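PDB 4W5K: aspartate aminotransferase, mitochondrial from Trypanosoma brucei brucei, which probably catalyses the pyridoxal-phosphate-dependent transfer of the amino group between aspartate and 2-oxoglutarate, working as a homodimer. Local coordinates for residues 178-181 with 182-185; 188-191 with 192-195; 210-213 with 214-217. The protein carries 1 engineered substitution. All blocks are in the same frame, centred on the assembly; numbering follows the deposited sequence. Where two conformers were deposited one is given.

Contact 1 of 3, residues 178-181 with 182-185; sequences CAHN and PTGV. With PLP (pyridoxal-5'-phosphate), chain C.
His180 reaches forward over the turn that follows it and meets Thr183 through a side-chain hydrogen bond. His180 ND1 lies 2.8 Å from Thr183 OG1, and either atom could be the donor. The hydroxyl approaches the imidazole at a slant. The ring lands there because CG of His180 is anti to the backbone N (chi1 -179°). Thr183 OG1 has a second task: it accepts from Val185 N at 2.9 Å, which makes an ST turn. One hydroxyl thus holds both the ring and the backbone beyond it. A backbone bond closes the same turn, with Gly184 N donating to His180 O at 2.8 Å. Gly184 has a positive phi of 78°, a conformation that suits a residue without a side chain.

Pro182 fills the corner of the turn. Its peptide bond with Asn181 is cis, and its CD packs 3.7 Å from His180 CE1. On the opposite side of the imidazole plane from Pro182 CD, Val185 O lies 3.2 Å from His180 CB. That carbonyl also bonds to the hydroxyl of Tyr147, and the ring of His180 meets those of His176 and Tyr147.

Asn181 turns its side chain to the cofactor. The OD1 branch sits by Pro182, 3.0 Å from its CA. The ND2 branch donates to O3 of pyridoxal phosphate at 2.8 Å, with an angle of 158° at the hydrogen. The Asn-Pro-Thr-Gly sequence with its cis proline recurs in this aminotransferase family. The loop lies between strand 172-176 and helix 189-201. Tyr212 OH bonds to the same oxygen. The amide donation would tend to stabilise negative charge on O3; the hydroxyl would add to this only if it is the donor.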
# COMPACT_ATOMS: atom_id res chain seq x y z
N CYS A 178 -20.50 8.20 9.41
CA CYS A 178 -21.83 7.69 9.03
C CYS A 178 -21.69 6.25 8.61
O CYS A 178 -20.57 5.77 8.39
CB CYS A 178 -22.48 8.50 7.90
SG CYS A 178 -21.47 8.77 6.43
N ALA A 179 -22.83 5.57 8.50
CA ALA A 179 -22.87 4.13 8.29
C ALA A 179 -21.89 3.40 9.23
O ALA A 179 -20.97 2.68 8.79
CB ALA A 179 -22.61 3.77 6.80
N HIS A 180 -22.10 3.59 10.52
CA HIS A 180 -21.31 2.89 11.51
C HIS A 180 -21.19 1.39 11.17
O HIS A 180 -22.18 0.73 10.87
CB HIS A 180 -21.94 3.07 12.90
CG HIS A 180 -21.18 2.39 13.99
ND1 HIS A 180 -21.49 1.11 14.42
CD2 HIS A 180 -20.13 2.80 14.74
CE1 HIS A 180 -20.65 0.77 15.39
NE2 HIS A 180 -19.82 1.78 15.60
N ASN A 181 -19.96 0.90 11.17
CA ASN A 181 -19.66 -0.50 10.90
C ASN A 181 -19.20 -1.09 12.23
O ASN A 181 -18.16 -0.67 12.78
CB ASN A 181 -18.59 -0.60 9.77
CG ASN A 181 -18.21 -2.03 9.40
OD1 ASN A 181 -18.59 -3.01 10.05
ND2 ASN A 181 -17.43 -2.16 8.35
N PRO A 182 -19.89 -2.11 12.75
CA PRO A 182 -20.80 -3.06 12.11
C PRO A 182 -22.31 -2.90 12.36
O PRO A 182 -23.06 -3.75 11.87
CB PRO A 182 -20.33 -4.38 12.72
CG PRO A 182 -20.07 -3.99 14.17
CD PRO A 182 -19.53 -2.55 14.11
N THR A 183 -22.75 -1.88 13.10
CA THR A 183 -24.14 -1.89 13.58
C THR A 183 -25.11 -1.15 12.67
O THR A 183 -26.31 -1.44 12.69
CB THR A 183 -24.25 -1.25 14.97
OG1 THR A 183 -24.08 0.17 14.85
CG2 THR A 183 -23.19 -1.83 15.91
N GLY A 184 -24.61 -0.20 11.87
CA GLY A 184 -25.50 0.65 11.09
C GLY A 184 -26.12 1.77 11.92
O GLY A 184 -26.85 2.61 11.40
N VAL A 185 -25.83 1.81 13.23
CA VAL A 185 -26.45 2.81 14.11
C VAL A 185 -25.70 4.15 14.02
O VAL A 185 -24.51 4.20 14.36
CB VAL A 185 -26.44 2.31 15.56
CG1 VAL A 185 -26.86 3.44 16.57
CG2 VAL A 185 -27.33 1.08 15.67
N1 PLP C . -13.19 1.92 8.37
C2 PLP C . -14.46 1.40 8.28
C2A PLP C . -15.48 1.84 9.28
C3 PLP C . -14.77 0.47 7.28
O3 PLP C . -16.02 -0.08 7.18
C4 PLP C . -13.80 0.09 6.37
C4A PLP C . -14.22 -0.72 5.18
O4A PLP C . -14.45 -1.93 5.33
C5 PLP C . -12.51 0.62 6.46
C6 PLP C . -12.22 1.55 7.46
C5A PLP C . -11.42 0.19 5.49
O4P PLP C . -11.60 0.80 4.24
P PLP C . -10.55 0.65 3.10
O1P PLP C . -10.88 -0.53 2.24
O2P PLP C . -9.17 0.51 3.69
O3P PLP C . -10.66 1.94 2.31

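Contact 2 of 3, residues 188-191 with 192-195; sequences THDD and WRQV. With MLT (D-malate), chain D.
The guanidinium of Arg193 lies with one face over the backbone of His189. His189 O sits 3.6 Å above the guanidinium plane, over its centre. The edge of the same group meets two acids. Asp190 OD1 takes the NH1 corner at 2.7 Å in a nearly straight salt bridge (169°). The NH2 corner faces D-malate and donates to its O1 in a short bond. Arg193 has a second conformer, so these bonds are certain for this one only. Asp190 OD1 lies in the guanidinium plane, while NH1 comes to the anti side of the carboxylate, somewhat out of its plane; the two planes are 69° apart. A bend at chi3 (-81°) brings the arginine back along its own helix turn to reach both acids. A water adds a second link, donating to Asp190 OD1 and accepting from Arg193 NE.

The His189 ring offers its edge to malate. His189 ND1 is 2.5 Å from malate O3, and either could be the donor; a longer bond runs from ND1 to malate O1. The rings of Tyr222 and Phe225 stack on His189. The Trp192 indole has the CA of His189 at its edge, and its CD1 lies 3.2 Å from Thr188 O. That carbonyl is already the acceptor for Trp192 N at 2.9 Å. Trp192 itself packs on helix 225-230.

The first turn is closed by two reciprocal bonds. Asp191 N donates to Thr188 OG1 at 3.0 Å, and Thr188 N donates to Asp191 OD2 at 3.0 Å. A second water joins Asp191 OD1 to Gln194 OE1. Malate here sits well away from the cofactor, beside the helix start. The exchange between Thr188 and Asp191 is a capping box, and it opens helix 189-201 of the beta-alpha-beta unit formed with strands 172-176 and 205-210.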
# COMPACT_ATOMS: atom_id res chain seq x y z
N THR A 188 -27.97 11.28 14.83
CA THR A 188 -28.51 12.33 13.96
C THR A 188 -27.59 13.54 13.99
O THR A 188 -26.68 13.61 14.84
CB THR A 188 -29.89 12.78 14.42
OG1 THR A 188 -29.76 13.43 15.70
CG2 THR A 188 -30.80 11.56 14.56
N HIS A 189 -27.82 14.51 13.11
CA HIS A 189 -27.03 15.73 13.20
C HIS A 189 -27.26 16.47 14.52
O HIS A 189 -26.30 17.03 15.05
CB HIS A 189 -27.30 16.66 12.01
CG HIS A 189 -26.72 16.13 10.73
ND1 HIS A 189 -26.68 16.87 9.56
CD2 HIS A 189 -26.17 14.94 10.44
CE1 HIS A 189 -26.10 16.15 8.61
NE2 HIS A 189 -25.77 14.98 9.12
N ASP A 190 -28.50 16.48 15.04
CA ASP A 190 -28.77 16.98 16.40
C ASP A 190 -27.87 16.30 17.43
O ASP A 190 -27.30 16.95 18.31
CB ASP A 190 -30.24 16.75 16.83
CG ASP A 190 -31.22 17.78 16.27
OD1 ASP A 190 -30.79 18.79 15.67
OD2 ASP A 190 -32.45 17.56 16.44
N ASP A 191 -27.78 14.97 17.35
CA ASP A 191 -26.98 14.22 18.33
C ASP A 191 -25.51 14.58 18.19
O ASP A 191 -24.80 14.76 19.20
CB ASP A 191 -27.12 12.70 18.16
CG ASP A 191 -28.56 12.19 18.29
OD1 ASP A 191 -29.41 12.83 18.96
OD2 ASP A 191 -28.80 11.10 17.73
N TRP A 192 -25.04 14.66 16.95
CA TRP A 192 -23.64 15.00 16.71
C TRP A 192 -23.32 16.39 17.23
O TRP A 192 -22.20 16.64 17.72
CB TRP A 192 -23.31 14.90 15.23
CG TRP A 192 -23.06 13.52 14.72
CD1 TRP A 192 -23.75 12.90 13.71
CD2 TRP A 192 -22.03 12.60 15.13
NE1 TRP A 192 -23.22 11.65 13.48
CE2 TRP A 192 -22.17 11.44 14.33
CE3 TRP A 192 -21.01 12.64 16.10
CZ2 TRP A 192 -21.32 10.33 14.45
CZ3 TRP A 192 -20.17 11.53 16.23
CH2 TRP A 192 -20.33 10.40 15.40
N ARG A 193 -24.27 17.31 17.17
CA ARG A 193 -24.02 18.65 17.68
C ARG A 193 -23.72 18.56 19.17
O ARG A 193 -22.81 19.24 19.68
CB ARG A 193 -25.19 19.59 17.40
CG ARG A 193 -25.10 20.20 16.00
CD ARG A 193 -26.21 21.19 15.71
NE ARG A 193 -27.45 20.52 15.32
CZ ARG A 193 -27.79 20.22 14.07
NH1 ARG A 193 -28.95 19.60 13.83
NH2 ARG A 193 -26.99 20.54 13.06
N GLN A 194 -24.45 17.70 19.89
CA GLN A 194 -24.14 17.53 21.32
C GLN A 194 -22.77 16.89 21.54
O GLN A 194 -22.03 17.31 22.45
CB GLN A 194 -25.19 16.68 22.03
CG GLN A 194 -26.58 17.27 21.98
CD GLN A 194 -27.50 16.58 22.97
OE1 GLN A 194 -28.39 15.83 22.58
NE2 GLN A 194 -27.29 16.84 24.25
N VAL A 195 -22.46 15.86 20.74
CA VAL A 195 -21.17 15.14 20.83
C VAL A 195 -19.98 16.08 20.61
O VAL A 195 -19.01 16.10 21.38
CB VAL A 195 -21.11 13.99 19.79
CG1 VAL A 195 -19.68 13.45 19.64
CG2 VAL A 195 -22.06 12.86 20.18
C1 MLT D . -26.92 20.77 9.79
O1 MLT D . -27.24 19.88 10.63
O2 MLT D . -26.67 21.95 10.16
C2 MLT D . -26.83 20.40 8.32
O3 MLT D . -27.08 19.03 8.27
O HOH W 1 -29.36 21.08 17.43
O HOH W 2 -29.71 15.31 20.09

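Contact 3 of 3, residues 210-213 with 214-217; sequences MAYQ and GFAT. With PLP (pyridoxal-5'-phosphate), chain C.
Tyr212 packs against Phe215 and Ala216 on its way to the cofactor. At its base, Tyr212 CB lies 4.2 Å from Ala216 CB. Its CG is anti to the carbonyl carbon (chi1 -57°), which lays the ring alongside Phe215, with its hydroxyl end at the pyridine. On one flank, Tyr212 CD1 touches Phe215 CD1 at 3.7 Å. The two side chains run side by side and point the same way. Their rings are oblique, with centroids 5.8 Å apart and planes at 43°. One face of the tyrosine ring has Ala211 CB 3.6 Å above it, displaced toward the rim. On the other flank, Tyr212 CE2 comes within 3.4 Å of O3 of pyridoxal phosphate.

This segment is the loop that leaves strand 205-210 of the large mixed sheet, the usual position for cofactor-binding residues in this aminotransferase fold. Ala211 belongs to the same pocket and packs its CB 3.7 Å from C2 of the pyridine.

At the tip, Tyr212 OH is 2.6 Å from the cofactor O3. The bond does not reveal which oxygen gives the proton. Asn181 meets the same oxygen.

The backbone behind the tyrosine is tied into the turn. Ala216 N donates to Tyr212 O at 2.9 Å, in the carbonyl plane. Phe215 N makes a weak hydrogen bond to Gln213 O, around Gly214, whose phi is 82°. Gln213 O also accepts from Asn246 ND2. Gln213 extends from the far side of the turn, and its NE2 donates to the carbonyls of Leu78 and Leu220.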
# COMPACT_ATOMS: atom_id res chain seq x y z
N MET A 210 -14.19 8.19 8.06
CA MET A 210 -15.25 8.47 7.08
C MET A 210 -15.09 7.52 5.89
O MET A 210 -14.46 7.87 4.88
CB MET A 210 -15.21 9.92 6.59
CG MET A 210 -16.42 10.26 5.68
SD MET A 210 -16.63 12.01 5.34
CE MET A 210 -15.18 12.32 4.34
N ALA A 211 -15.65 6.33 6.04
CA ALA A 211 -15.45 5.29 5.03
C ALA A 211 -16.57 5.26 3.99
O ALA A 211 -16.43 4.58 2.99
CB ALA A 211 -15.33 3.88 5.71
N TYR A 212 -17.67 5.99 4.23
CA TYR A 212 -18.86 5.85 3.38
C TYR A 212 -19.51 7.17 3.00
O TYR A 212 -20.72 7.23 2.86
CB TYR A 212 -19.91 4.96 4.08
CG TYR A 212 -19.37 3.60 4.44
CD1 TYR A 212 -19.22 2.63 3.46
CD2 TYR A 212 -18.99 3.29 5.75
CE1 TYR A 212 -18.71 1.38 3.75
CE2 TYR A 212 -18.47 2.03 6.06
CZ TYR A 212 -18.32 1.09 5.04
OH TYR A 212 -17.81 -0.16 5.30
N GLN A 213 -18.73 8.22 2.79
CA GLN A 213 -19.31 9.50 2.36
C GLN A 213 -20.09 9.35 1.05
O GLN A 213 -19.55 8.85 0.06
CB GLN A 213 -18.24 10.57 2.17
CG GLN A 213 -18.86 11.97 1.97
CD GLN A 213 -17.87 13.01 1.46
OE1 GLN A 213 -16.69 12.71 1.27
NE2 GLN A 213 -18.35 14.24 1.24
N GLY A 214 -21.36 9.77 1.03
CA GLY A 214 -22.17 9.65 -0.17
C GLY A 214 -22.77 8.27 -0.35
O GLY A 214 -23.94 8.14 -0.71
N PHE A 215 -21.97 7.23 -0.12
CA PHE A 215 -22.48 5.86 -0.11
C PHE A 215 -23.56 5.67 0.96
O PHE A 215 -24.59 5.03 0.73
CB PHE A 215 -21.30 4.86 0.11
CG PHE A 215 -21.71 3.42 0.05
CD1 PHE A 215 -22.14 2.75 1.18
CD2 PHE A 215 -21.70 2.73 -1.17
CE1 PHE A 215 -22.55 1.43 1.13
CE2 PHE A 215 -22.12 1.41 -1.24
CZ PHE A 215 -22.53 0.74 -0.10
N ALA A 216 -23.34 6.25 2.13
CA ALA A 216 -24.27 6.03 3.26
C ALA A 216 -25.71 6.44 2.98
O ALA A 216 -26.64 5.64 3.16
CB ALA A 216 -23.73 6.76 4.49
N THR A 217 -25.92 7.68 2.52
CA THR A 217 -27.28 8.17 2.36
C THR A 217 -27.57 8.74 0.97
O THR A 217 -28.71 9.16 0.69
CB THR A 217 -27.64 9.27 3.41
OG1 THR A 217 -27.00 10.51 3.07
CG2 THR A 217 -27.31 8.84 4.84
N1 PLP C . -13.19 1.92 8.37
C2 PLP C . -14.46 1.40 8.28
C2A PLP C . -15.48 1.84 9.28
C3 PLP C . -14.77 0.47 7.28
O3 PLP C . -16.02 -0.08 7.18
C4 PLP C . -13.80 0.09 6.37
C4A PLP C . -14.22 -0.72 5.18
O4A PLP C . -14.45 -1.93 5.33
C5 PLP C . -12.51 0.62 6.46
C6 PLP C . -12.22 1.55 7.46
C5A PLP C . -11.42 0.19 5.49
O4P PLP C . -11.60 0.80 4.24
P PLP C . -10.55 0.65 3.10
O1P PLP C . -10.88 -0.53 2.24
O2P PLP C . -9.17 0.51 3.69
O3P PLP C . -10.66 1.94 2.31

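The chain leaves strand 172-176 and enters contact 1, which closes the turn before helix 189-201. Contact 2 follows after two residues and winds the first turns of that helix. The helix then leads to strand 205-210, and contact 3 closes the turn beyond it. The three are strictly in series; none nests in or crosses another. Contacts 1 and 3 still come together across adjacent strand ends. Cys178 SG packs 3.6 Å from Ala216 CB, and Ala179 O lies 3.7 Å from Tyr212 CD2. Both contacts touch the same pyridoxal phosphate. Contact 2 stands apart, its centre about 16 Å from that of contact 1 and about 17 Å from that of contact 3.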